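Probable fumarate reductase Ifc3 (Shewanella frigidimarina, PDB 1QO8) catalyses the reduction of fumarate to succinate in vitro, as a periplasmic flavocytochrome carrying one FAD and four covalently bound haems c in each subunit of a homodimer. Local coordinates at residues 273-278 with 344-349; 282-287 with 519-524; 509-514 with 552-557; 349-354 with 503-508. One frame throughout, in Å; residues are numbered along the deposited sequence.

All four contacts lie in the FAD-binding flavoprotein part of the chain, on one side of its centre. Contacts 1 and 2, with centres about 9 Å apart, share a sheet: Val-277 O lies 2.8 Å from Val-285 N on the neighbouring strand. Contacts 2 and 3 are joined where 512-514 pairs with the chain around 521-524, their centres about 13 Å apart. Contact 4 shares Ala-349 with contact 1 and meets contact 3 through Leu-514 and Ser-350. Val-273 of contact 1 bonds the adenine of FAD directly; contacts 2, 3 and 4 stand further back, with Leu-524 about 12 Å, Ala-555 about 10 Å and Val-505 about 11 Å from the cofactor, measured from their side chains.

Contact 1: 273-278 with 344-349; sequences VVKLVV and AKEIGA. With FAD (flavin-adenine dinucleotide), chain G.
Ala-344 meets Leu-276 where the end of helix 339-346 rests on strand 271-278, an outer strand of a four-stranded sheet in the FAD-binding domain. CD1 of Leu-276 comes within 4.1 Å of Ala-344 N. Next, the extended side chain of Glu-346 brings its carboxylate beside Lys-275: OE2 lies 3.3 Å from the lysine CE, but 4.2 Å from NZ, so the opposite charges are near without forming a salt bridge. A water accepts from Leu-276 N and gives a weak bond to Glu-346 OE1. Ile-347 carries most of the apolar contact. Its CG1 sits between the backbone N and the carbonyl carbon (chi1 62°), with CD1 against Leu-276 CD1 at 4.1 Å, while CG2 meets Val-278 CG2. With both branches gone, as in an alanine at this point, a gap would probably open beside Leu-276 and Val-278. Gly-348, with positive phi, is the C-prime residue of the Schellman motif that closes the helix, and Ala-349 N bonds back to Ala-344 O. Near the start of strand 271-278, the backbone of Val-273 pairs with the adenine of FAD: Val-273 N donates to N1A at 3.0 Å, and N6A donates to Val-273 O at 2.8 Å.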
# COMPACT_ATOMS: atom_id res chain seq x y z
N VAL A 273 -20.45 -4.42 9.35
CA VAL A 273 -20.17 -3.00 9.44
C VAL A 273 -19.60 -2.58 8.06
O VAL A 273 -18.74 -3.30 7.53
CB VAL A 273 -19.17 -2.66 10.54
CG1 VAL A 273 -18.74 -1.18 10.36
CG2 VAL A 273 -19.76 -2.87 11.94
N VAL A 274 -20.19 -1.52 7.50
CA VAL A 274 -19.85 -1.06 6.16
C VAL A 274 -19.31 0.35 6.03
O VAL A 274 -18.76 0.80 5.03
CB VAL A 274 -21.06 -1.23 5.26
CG1 VAL A 274 -21.42 -2.66 4.92
CG2 VAL A 274 -22.32 -0.51 5.84
N LYS A 275 -19.36 1.18 7.09
CA LYS A 275 -18.84 2.51 7.08
C LYS A 275 -18.61 3.03 8.48
O LYS A 275 -19.37 2.65 9.36
CB LYS A 275 -19.90 3.42 6.38
CG LYS A 275 -19.20 4.72 5.99
CD LYS A 275 -20.11 5.66 5.21
CE LYS A 275 -19.18 6.50 4.32
NZ LYS A 275 -19.13 7.91 4.80
N LEU A 276 -17.56 3.73 8.76
CA LEU A 276 -17.41 4.40 10.05
C LEU A 276 -17.97 5.83 9.83
O LEU A 276 -17.70 6.45 8.79
CB LEU A 276 -15.94 4.48 10.47
CG LEU A 276 -15.17 3.14 10.60
CD1 LEU A 276 -13.66 3.35 10.56
CD2 LEU A 276 -15.56 2.39 11.87
N VAL A 277 -18.70 6.33 10.80
CA VAL A 277 -19.40 7.62 10.61
C VAL A 277 -18.56 8.62 11.37
O VAL A 277 -18.28 8.46 12.56
CB VAL A 277 -20.82 7.61 11.19
CG1 VAL A 277 -21.59 8.95 10.91
CG2 VAL A 277 -21.56 6.41 10.63
N VAL A 278 -18.09 9.64 10.67
CA VAL A 278 -17.30 10.68 11.37
C VAL A 278 -18.12 11.96 11.45
O VAL A 278 -18.87 12.25 10.50
CB VAL A 278 -16.00 10.86 10.57
CG1 VAL A 278 -15.21 12.09 10.97
CG2 VAL A 278 -15.15 9.58 10.71
N ALA A 344 -11.25 2.07 7.45
CA ALA A 344 -10.30 2.94 8.14
C ALA A 344 -9.60 3.86 7.15
O ALA A 344 -9.52 5.10 7.32
CB ALA A 344 -9.33 2.27 9.10
N LYS A 345 -9.14 3.34 6.05
CA LYS A 345 -8.45 4.03 5.00
C LYS A 345 -9.34 5.15 4.40
O LYS A 345 -8.92 6.28 4.24
CB LYS A 345 -8.10 3.04 3.87
CG LYS A 345 -7.03 3.67 2.96
CD LYS A 345 -6.83 2.99 1.62
CE LYS A 345 -7.92 2.09 1.10
NZ LYS A 345 -7.62 1.34 -0.18
N GLU A 346 -10.58 4.84 4.13
CA GLU A 346 -11.62 5.68 3.58
C GLU A 346 -11.86 6.91 4.45
O GLU A 346 -12.24 7.92 3.86
CB GLU A 346 -12.87 4.82 3.44
CG GLU A 346 -14.06 5.37 2.72
CD GLU A 346 -15.38 4.70 2.94
OE1 GLU A 346 -15.51 3.49 3.29
OE2 GLU A 346 -16.40 5.46 2.78
N ILE A 347 -11.71 6.94 5.76
CA ILE A 347 -11.86 8.13 6.54
C ILE A 347 -10.53 8.78 6.88
O ILE A 347 -10.60 9.74 7.64
CB ILE A 347 -12.70 7.91 7.83
CG1 ILE A 347 -11.98 6.91 8.70
CG2 ILE A 347 -14.09 7.45 7.43
CD1 ILE A 347 -11.90 7.05 10.18
N GLY A 348 -9.38 8.35 6.38
CA GLY A 348 -8.11 9.02 6.60
C GLY A 348 -7.19 8.40 7.61
O GLY A 348 -6.24 9.09 8.06
N ALA A 349 -7.52 7.15 8.06
CA ALA A 349 -6.53 6.50 8.95
C ALA A 349 -5.25 6.25 8.14
O ALA A 349 -5.30 6.07 6.92
CB ALA A 349 -7.02 5.15 9.49
PA FAD G . -10.21 -12.90 13.35
O1A FAD G . -10.13 -14.04 14.32
O2A FAD G . -10.21 -13.12 12.01
O5B FAD G . -11.71 -12.45 13.53
C5B FAD G . -12.27 -11.22 12.91
C4B FAD G . -13.86 -11.24 13.12
O4B FAD G . -14.31 -9.95 12.47
C3B FAD G . -14.53 -12.34 12.23
O3B FAD G . -15.27 -13.32 12.81
C2B FAD G . -15.08 -11.56 10.97
O2B FAD G . -16.28 -12.13 10.38
C1B FAD G . -15.49 -10.30 11.64
N9A FAD G . -15.57 -9.16 10.72
C8A FAD G . -14.76 -8.87 9.65
N7A FAD G . -15.19 -7.83 8.98
C5A FAD G . -16.34 -7.40 9.63
C6A FAD G . -17.32 -6.37 9.34
N6A FAD G . -17.24 -5.55 8.32
N1A FAD G . -18.31 -6.26 10.26
C2A FAD G . -18.49 -7.15 11.29
N3A FAD G . -17.64 -8.15 11.62
C4A FAD G . -16.61 -8.22 10.73
N1 FAD G . -1.35 -17.25 14.95
C2 FAD G . -0.75 -17.55 16.08
O2 FAD G . -0.16 -16.83 16.81
N3 FAD G . -0.75 -18.88 16.60
C4 FAD G . -1.44 -19.82 15.85
O4 FAD G . -1.44 -20.97 16.20
C4X FAD G . -2.04 -19.46 14.56
N5 FAD G . -2.64 -20.40 13.81
C5X FAD G . -3.27 -20.07 12.66
C6 FAD G . -3.89 -21.09 11.94
C7 FAD G . -4.55 -20.79 10.77
C7M FAD G . -5.24 -21.82 9.94
C8 FAD G . -4.61 -19.41 10.35
C8M FAD G . -5.38 -19.05 9.12
C9 FAD G . -4.03 -18.40 11.08
C9A FAD G . -3.35 -18.68 12.24
N10 FAD G . -2.69 -17.74 13.05
C10 FAD G . -2.04 -18.08 14.18
C1' FAD G . -3.01 -16.29 12.91
C2' FAD G . -4.00 -15.86 14.04
O2' FAD G . -4.90 -17.02 14.09
C3' FAD G . -4.87 -14.73 13.43
O3' FAD G . -4.05 -13.62 13.02
C4' FAD G . -5.61 -14.04 14.62
O4' FAD G . -6.53 -15.07 15.09
C5' FAD G . -6.48 -12.90 13.97
O5' FAD G . -7.48 -12.54 15.12
P FAD G . -8.46 -11.36 15.01
O1P FAD G . -9.19 -11.35 16.33
O2P FAD G . -7.65 -10.29 14.62
O3P FAD G . -9.25 -11.69 13.84
O HOH W 1 -15.49 4.02 6.63

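Contact 2: 282-287 with 519-524; sequences HSVVGA and KPIDGL
Ser-283 and Val-284 run beside Asp-522 and Gly-523, with CA atoms 4.9 Å apart in each pair, and one backbone hydrogen bond ties them: Val-284 N donates to Asp-522 O at 2.8 Å. The donor lies almost in line with the carbonyl bond, at a C=O...N angle of 177°. Beside this link, the hydroxyl of Ser-283 is directed to the carboxylate of Asp-522. The separation of Ser-283 OG and Asp-522 OD2, 2.4 Å, is very short, so its exact length is doubtful. With CG of Asp-522 opposite its own backbone N (chi1 -174°), the carboxylate reaches across to the serine, while its other oxygen, OD1, is hydrogen-bonded to His-562. The chain at 521-524 makes a type II beta turn, closed by Leu-524 N to Ile-521 O at 3.3 Å, and this corner leads from the short strand 520-521 into strand 524-526 of the five-stranded parallel sheet. Strand 284-291 belongs to a different, mixed sheet, so the contact links two sheets of the flavoprotein part. Gly-523, with phi 98°, occupies the third position of the turn, where a beta carbon would collide with Val-284 O. On the apolar side, Val-284 uses a single methyl: CG2 lies 3.9 Å from Ile-521 CG2 and 3.8 Å from Leu-524 CG, the valine slanting across both. Ile-347 and Val-304 also pack on Val-284.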
# COMPACT_ATOMS: atom_id res chain seq x y z
N HIS A 282 -13.84 15.60 12.84
CA HIS A 282 -12.98 14.45 12.64
C HIS A 282 -13.11 13.39 13.74
O HIS A 282 -12.11 12.79 14.09
CB HIS A 282 -11.50 14.86 12.57
CG HIS A 282 -11.22 15.63 11.32
ND1 HIS A 282 -10.78 16.94 11.38
CD2 HIS A 282 -11.36 15.32 10.01
CE1 HIS A 282 -10.63 17.40 10.15
NE2 HIS A 282 -10.99 16.44 9.31
N SER A 283 -14.30 13.18 14.28
CA SER A 283 -14.52 12.25 15.36
C SER A 283 -15.33 11.06 14.83
O SER A 283 -16.28 11.34 14.12
CB SER A 283 -15.32 12.84 16.52
OG SER A 283 -14.40 13.41 17.43
N VAL A 284 -14.88 9.86 15.18
CA VAL A 284 -15.70 8.70 14.81
C VAL A 284 -16.84 8.68 15.82
O VAL A 284 -16.51 8.77 17.01
CB VAL A 284 -14.95 7.35 14.85
CG1 VAL A 284 -15.93 6.19 14.72
CG2 VAL A 284 -13.91 7.32 13.76
N VAL A 285 -18.05 8.61 15.31
CA VAL A 285 -19.20 8.60 16.22
C VAL A 285 -20.15 7.44 15.93
O VAL A 285 -21.23 7.50 16.52
CB VAL A 285 -20.03 9.90 16.13
CG1 VAL A 285 -19.24 11.08 16.70
CG2 VAL A 285 -20.52 10.20 14.72
N GLY A 286 -19.77 6.40 15.22
CA GLY A 286 -20.65 5.18 15.20
C GLY A 286 -20.39 4.59 13.80
O GLY A 286 -19.32 4.87 13.28
N ALA A 287 -21.33 3.82 13.24
CA ALA A 287 -20.92 3.04 12.07
C ALA A 287 -22.21 2.54 11.47
O ALA A 287 -23.14 2.38 12.26
CB ALA A 287 -20.11 1.83 12.63
N LYS A 519 -1.45 10.73 14.54
CA LYS A 519 -2.15 11.05 15.72
C LYS A 519 -3.52 10.33 15.77
O LYS A 519 -4.20 10.06 14.81
CB LYS A 519 -2.51 12.55 15.92
CG LYS A 519 -1.38 13.47 15.46
CD LYS A 519 -0.35 13.51 16.58
CE LYS A 519 0.60 14.72 16.38
NZ LYS A 519 1.90 14.25 16.97
N PRO A 520 -3.91 10.14 17.01
CA PRO A 520 -5.06 9.27 17.33
C PRO A 520 -6.31 9.87 16.75
O PRO A 520 -6.56 11.09 16.75
CB PRO A 520 -5.03 9.21 18.87
CG PRO A 520 -3.95 10.16 19.29
CD PRO A 520 -2.94 10.11 18.18
N ILE A 521 -7.11 9.05 16.08
CA ILE A 521 -8.42 9.52 15.61
C ILE A 521 -9.36 9.32 16.81
O ILE A 521 -9.32 8.26 17.46
CB ILE A 521 -8.91 8.67 14.44
CG1 ILE A 521 -7.97 8.85 13.23
CG2 ILE A 521 -10.36 8.95 14.12
CD1 ILE A 521 -8.21 7.91 12.07
N ASP A 522 -10.04 10.40 17.15
CA ASP A 522 -10.94 10.50 18.26
C ASP A 522 -12.11 9.52 18.16
O ASP A 522 -12.92 9.63 17.23
CB ASP A 522 -11.55 11.95 18.27
CG ASP A 522 -12.40 12.10 19.54
OD1 ASP A 522 -11.84 11.94 20.64
OD2 ASP A 522 -13.62 12.33 19.39
N GLY A 523 -12.23 8.58 19.07
CA GLY A 523 -13.32 7.58 18.97
C GLY A 523 -12.91 6.25 18.35
O GLY A 523 -13.78 5.33 18.33
N LEU A 524 -11.75 6.07 17.75
CA LEU A 524 -11.44 4.88 16.94
C LEU A 524 -10.28 4.05 17.49
O LEU A 524 -9.21 4.58 17.75
CB LEU A 524 -11.02 5.22 15.51
CG LEU A 524 -11.47 4.42 14.31
CD1 LEU A 524 -10.44 4.32 13.20
CD2 LEU A 524 -12.07 3.05 14.55

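Contact 3: 509-514 with 552-557; sequences TTASVL and GRIAGD
Thr-509 touches Ile-554 through its backbone, its carbonyl O lying 3.9 Å from the isoleucine CG2, while its own side chain starts away from the helix and packs on Lys-202 and Ile-206 of helix 201-220. Thr-510 repeats the pattern: its O approaches Ile-554 CG2 at 3.8 Å, and its hydroxyl is hydrogen-bonded to Asn-508 ND2. One methyl therefore rests against two successive carbonyls. It is placed there by the first torsion of Ile-554 (chi1 -70°), which sets CG2 opposite the backbone N. Ala-511, with both backbone angles positive, brings its beta carbon toward helix 543-563. Ala-511 CB lies 3.8 Å from Ala-555 CA and 4.0 Å from Ala-555 CB, and it meets Ile-554 CG2 more distantly, at 4.3 Å. The small side chains of Ala-511 and Ala-555 are consistent with the close approach of loop and helix, their CA atoms 5.2 Å apart. Beyond this point strand 512-514 leaves the helix, and the backbone of Val-513 bonds to Ile-521 of strand 520-521 and Leu-524 of strand 524-526. The contact thus joins the loop before strand 512-514 to the long C-terminal helix, whose Ile-545 gives a backbone N-H bond to FAD. No hydrogen bond or charge pair crosses between 509-514 and 552-557; they are held by methyl-to-methyl and methyl-to-carbonyl van der Waals contact, so their fit probably rests on shape rather than polar bonds.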
# COMPACT_ATOMS: atom_id res chain seq x y z
N THR A 509 0.43 2.80 21.12
CA THR A 509 0.50 1.87 22.23
C THR A 509 -0.78 1.80 23.01
O THR A 509 -0.91 0.76 23.67
CB THR A 509 1.67 2.14 23.18
OG1 THR A 509 1.46 3.36 23.86
CG2 THR A 509 2.93 2.21 22.33
N THR A 510 -1.72 2.73 22.91
CA THR A 510 -2.99 2.54 23.61
C THR A 510 -4.03 2.05 22.63
O THR A 510 -5.22 2.02 22.92
CB THR A 510 -3.45 3.84 24.31
OG1 THR A 510 -3.36 4.85 23.31
CG2 THR A 510 -2.56 4.16 25.53
N ALA A 511 -3.62 1.65 21.43
CA ALA A 511 -4.44 1.02 20.43
C ALA A 511 -5.46 1.99 19.86
O ALA A 511 -6.49 1.53 19.33
CB ALA A 511 -5.18 -0.23 20.92
N SER A 512 -5.16 3.29 19.88
CA SER A 512 -5.89 4.21 19.04
C SER A 512 -5.45 3.99 17.59
O SER A 512 -4.22 3.87 17.43
CB SER A 512 -5.48 5.67 19.37
OG SER A 512 -6.23 6.10 20.50
N VAL A 513 -6.40 4.03 16.66
CA VAL A 513 -5.98 4.17 15.26
C VAL A 513 -5.49 5.60 14.98
O VAL A 513 -6.08 6.57 15.45
CB VAL A 513 -7.16 3.79 14.36
CG1 VAL A 513 -6.80 3.92 12.89
CG2 VAL A 513 -7.58 2.31 14.65
N LEU A 514 -4.42 5.73 14.20
CA LEU A 514 -3.85 7.02 13.86
C LEU A 514 -4.30 7.53 12.49
O LEU A 514 -4.66 6.79 11.58
CB LEU A 514 -2.31 6.87 13.86
CG LEU A 514 -1.79 6.10 15.08
CD1 LEU A 514 -0.28 5.90 15.01
CD2 LEU A 514 -2.22 6.84 16.37
N GLY A 552 -6.14 -6.65 22.16
CA GLY A 552 -7.61 -6.70 22.23
C GLY A 552 -8.04 -6.14 23.58
O GLY A 552 -8.99 -5.34 23.62
N ARG A 553 -7.28 -6.46 24.65
CA ARG A 553 -7.70 -6.06 25.98
C ARG A 553 -7.32 -4.57 26.15
O ARG A 553 -8.03 -3.84 26.83
CB ARG A 553 -7.01 -6.83 27.12
CG ARG A 553 -7.25 -8.35 27.13
CD ARG A 553 -6.33 -9.07 28.10
NE ARG A 553 -6.77 -8.81 29.49
CZ ARG A 553 -5.96 -9.01 30.53
NH1 ARG A 553 -4.69 -9.45 30.43
NH2 ARG A 553 -6.45 -8.80 31.75
N ILE A 554 -6.16 -4.16 25.60
CA ILE A 554 -5.81 -2.73 25.65
C ILE A 554 -6.81 -1.89 24.85
O ILE A 554 -7.28 -0.85 25.40
CB ILE A 554 -4.37 -2.51 25.19
CG1 ILE A 554 -3.37 -3.03 26.20
CG2 ILE A 554 -4.11 -1.00 25.03
CD1 ILE A 554 -1.96 -3.22 25.69
N ALA A 555 -7.27 -2.35 23.68
CA ALA A 555 -8.19 -1.59 22.86
C ALA A 555 -9.54 -1.36 23.55
O ALA A 555 -10.17 -0.32 23.45
CB ALA A 555 -8.54 -2.30 21.54
N GLY A 556 -10.05 -2.45 24.16
CA GLY A 556 -11.32 -2.48 24.86
C GLY A 556 -11.24 -1.63 26.15
O GLY A 556 -12.16 -0.85 26.37
N ASP A 557 -10.17 -1.69 26.88
CA ASP A 557 -9.95 -0.84 28.05
C ASP A 557 -9.81 0.63 27.68
O ASP A 557 -10.55 1.43 28.27
CB ASP A 557 -8.74 -1.32 28.85
CG ASP A 557 -8.52 -0.57 30.15
OD1 ASP A 557 -9.32 -0.69 31.11
OD2 ASP A 557 -7.54 0.19 30.22

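Contact 4: 349-354 with 503-508; sequences ASMTDI and GGVAIN
Segments 349-354 and 503-508 run antiparallel as a short beta ladder, strand 351-352 lying against strand 489-505 in a mixed sheet. Thr-352 and Gly-504 form the hydrogen-bonded pair: Thr-352 N donates to Gly-504 O at 2.7 Å, and Gly-504 N returns a bond to Thr-352 O at 3.2 Å. Met-351 and Val-505 make the adjacent non-hydrogen-bonded pair, followed by Ala-506 N to Ser-350 O at 2.9 Å, with the donor tilted 31° from the carbonyl plane. Past the ladder, Gly-503 CA makes a CA-H...O contact with Asp-353 O at 3.0 Å; a beta carbon on Gly-503 would collide with that oxygen. The Met-351 chain bends at chi2 (-66°) and chi3 (132°), bringing SD near Gly-504 O and CE to 4.1 Å from Val-505 CG2. Ile-354 reaches over Gly-504 with CD1. Asp-355 of the second subunit packs on Met-351 and Ile-354, so this edge also lies at the dimer interface. The methyl of Ala-506 sits between two hydroxyls, those of Ser-350, bonded to Asp-515 O, and Thr-352. The threonine OG1, 3.3 Å from Ala-506 CB, shares a hydrogen bond with a water that accepts from Ile-507 N at 2.9 Å.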
# COMPACT_ATOMS: atom_id res chain seq x y z
N ALA A 349 -7.52 7.15 8.06
CA ALA A 349 -6.53 6.50 8.95
C ALA A 349 -5.25 6.25 8.14
O ALA A 349 -5.30 6.07 6.92
CB ALA A 349 -7.02 5.15 9.49
N SER A 350 -4.10 6.40 8.74
CA SER A 350 -2.89 5.80 8.18
C SER A 350 -2.76 4.29 8.45
O SER A 350 -3.46 3.80 9.33
CB SER A 350 -1.70 6.50 8.78
OG SER A 350 -1.57 6.50 10.18
N MET A 351 -1.85 3.64 7.74
CA MET A 351 -1.57 2.24 7.75
C MET A 351 -0.13 1.98 8.17
O MET A 351 0.74 2.88 8.17
CB MET A 351 -1.82 1.59 6.41
CG MET A 351 -3.11 1.81 5.63
SD MET A 351 -4.44 1.05 6.58
CE MET A 351 -5.70 2.33 6.63
N THR A 352 0.18 0.79 8.61
CA THR A 352 1.59 0.43 8.96
C THR A 352 1.97 -0.81 8.15
O THR A 352 1.24 -1.86 8.22
CB THR A 352 1.75 0.14 10.46
OG1 THR A 352 1.49 1.30 11.27
CG2 THR A 352 3.16 -0.33 10.86
N ASP A 353 3.10 -0.78 7.45
CA ASP A 353 3.52 -1.94 6.65
C ASP A 353 2.38 -2.57 5.88
O ASP A 353 2.26 -3.84 5.81
CB ASP A 353 4.20 -3.05 7.52
CG ASP A 353 5.30 -2.55 8.43
OD1 ASP A 353 6.08 -1.66 7.98
OD2 ASP A 353 5.48 -2.99 9.60
N ILE A 354 1.57 -1.77 5.15
CA ILE A 354 0.22 -2.21 4.79
C ILE A 354 0.25 -3.41 3.86
O ILE A 354 -0.56 -4.36 3.83
CB ILE A 354 -0.57 -1.06 4.16
CG1 ILE A 354 -2.01 -1.40 3.81
CG2 ILE A 354 0.16 -0.55 2.91
CD1 ILE A 354 -2.90 -1.73 5.02
N GLY A 503 0.46 -6.36 7.69
CA GLY A 503 0.21 -4.95 7.63
C GLY A 503 -1.25 -4.65 8.01
O GLY A 503 -2.09 -5.58 8.03
N GLY A 504 -1.51 -3.40 8.33
CA GLY A 504 -2.92 -3.04 8.60
C GLY A 504 -2.95 -1.56 9.03
O GLY A 504 -2.04 -0.81 8.75
N VAL A 505 -3.91 -1.26 9.82
CA VAL A 505 -4.23 0.11 10.36
C VAL A 505 -3.13 0.49 11.29
O VAL A 505 -2.68 -0.32 12.12
CB VAL A 505 -5.61 -0.21 10.93
CG1 VAL A 505 -5.77 -0.19 12.45
CG2 VAL A 505 -6.70 0.30 10.06
N ALA A 506 -2.60 1.71 11.20
CA ALA A 506 -1.65 2.15 12.21
C ALA A 506 -2.31 2.41 13.56
O ALA A 506 -3.35 3.04 13.76
CB ALA A 506 -0.92 3.43 11.78
N ILE A 507 -1.51 2.07 14.54
CA ILE A 507 -1.93 2.11 15.96
C ILE A 507 -0.87 2.72 16.83
O ILE A 507 0.30 2.61 16.42
CB ILE A 507 -2.33 0.65 16.23
CG1 ILE A 507 -3.84 0.73 16.47
CG2 ILE A 507 -1.62 -0.16 17.28
CD1 ILE A 507 -4.62 -0.22 15.64
N ASN A 508 -1.27 3.34 17.95
CA ASN A 508 -0.30 3.65 18.99
C ASN A 508 -0.31 2.56 20.04
O ASN A 508 -1.06 1.59 20.03
CB ASN A 508 -0.67 5.00 19.68
CG ASN A 508 -1.75 4.76 20.71
OD1 ASN A 508 -2.90 4.36 20.61
ND2 ASN A 508 -1.24 4.92 21.97
O HOH W 2 0.86 0.63 13.74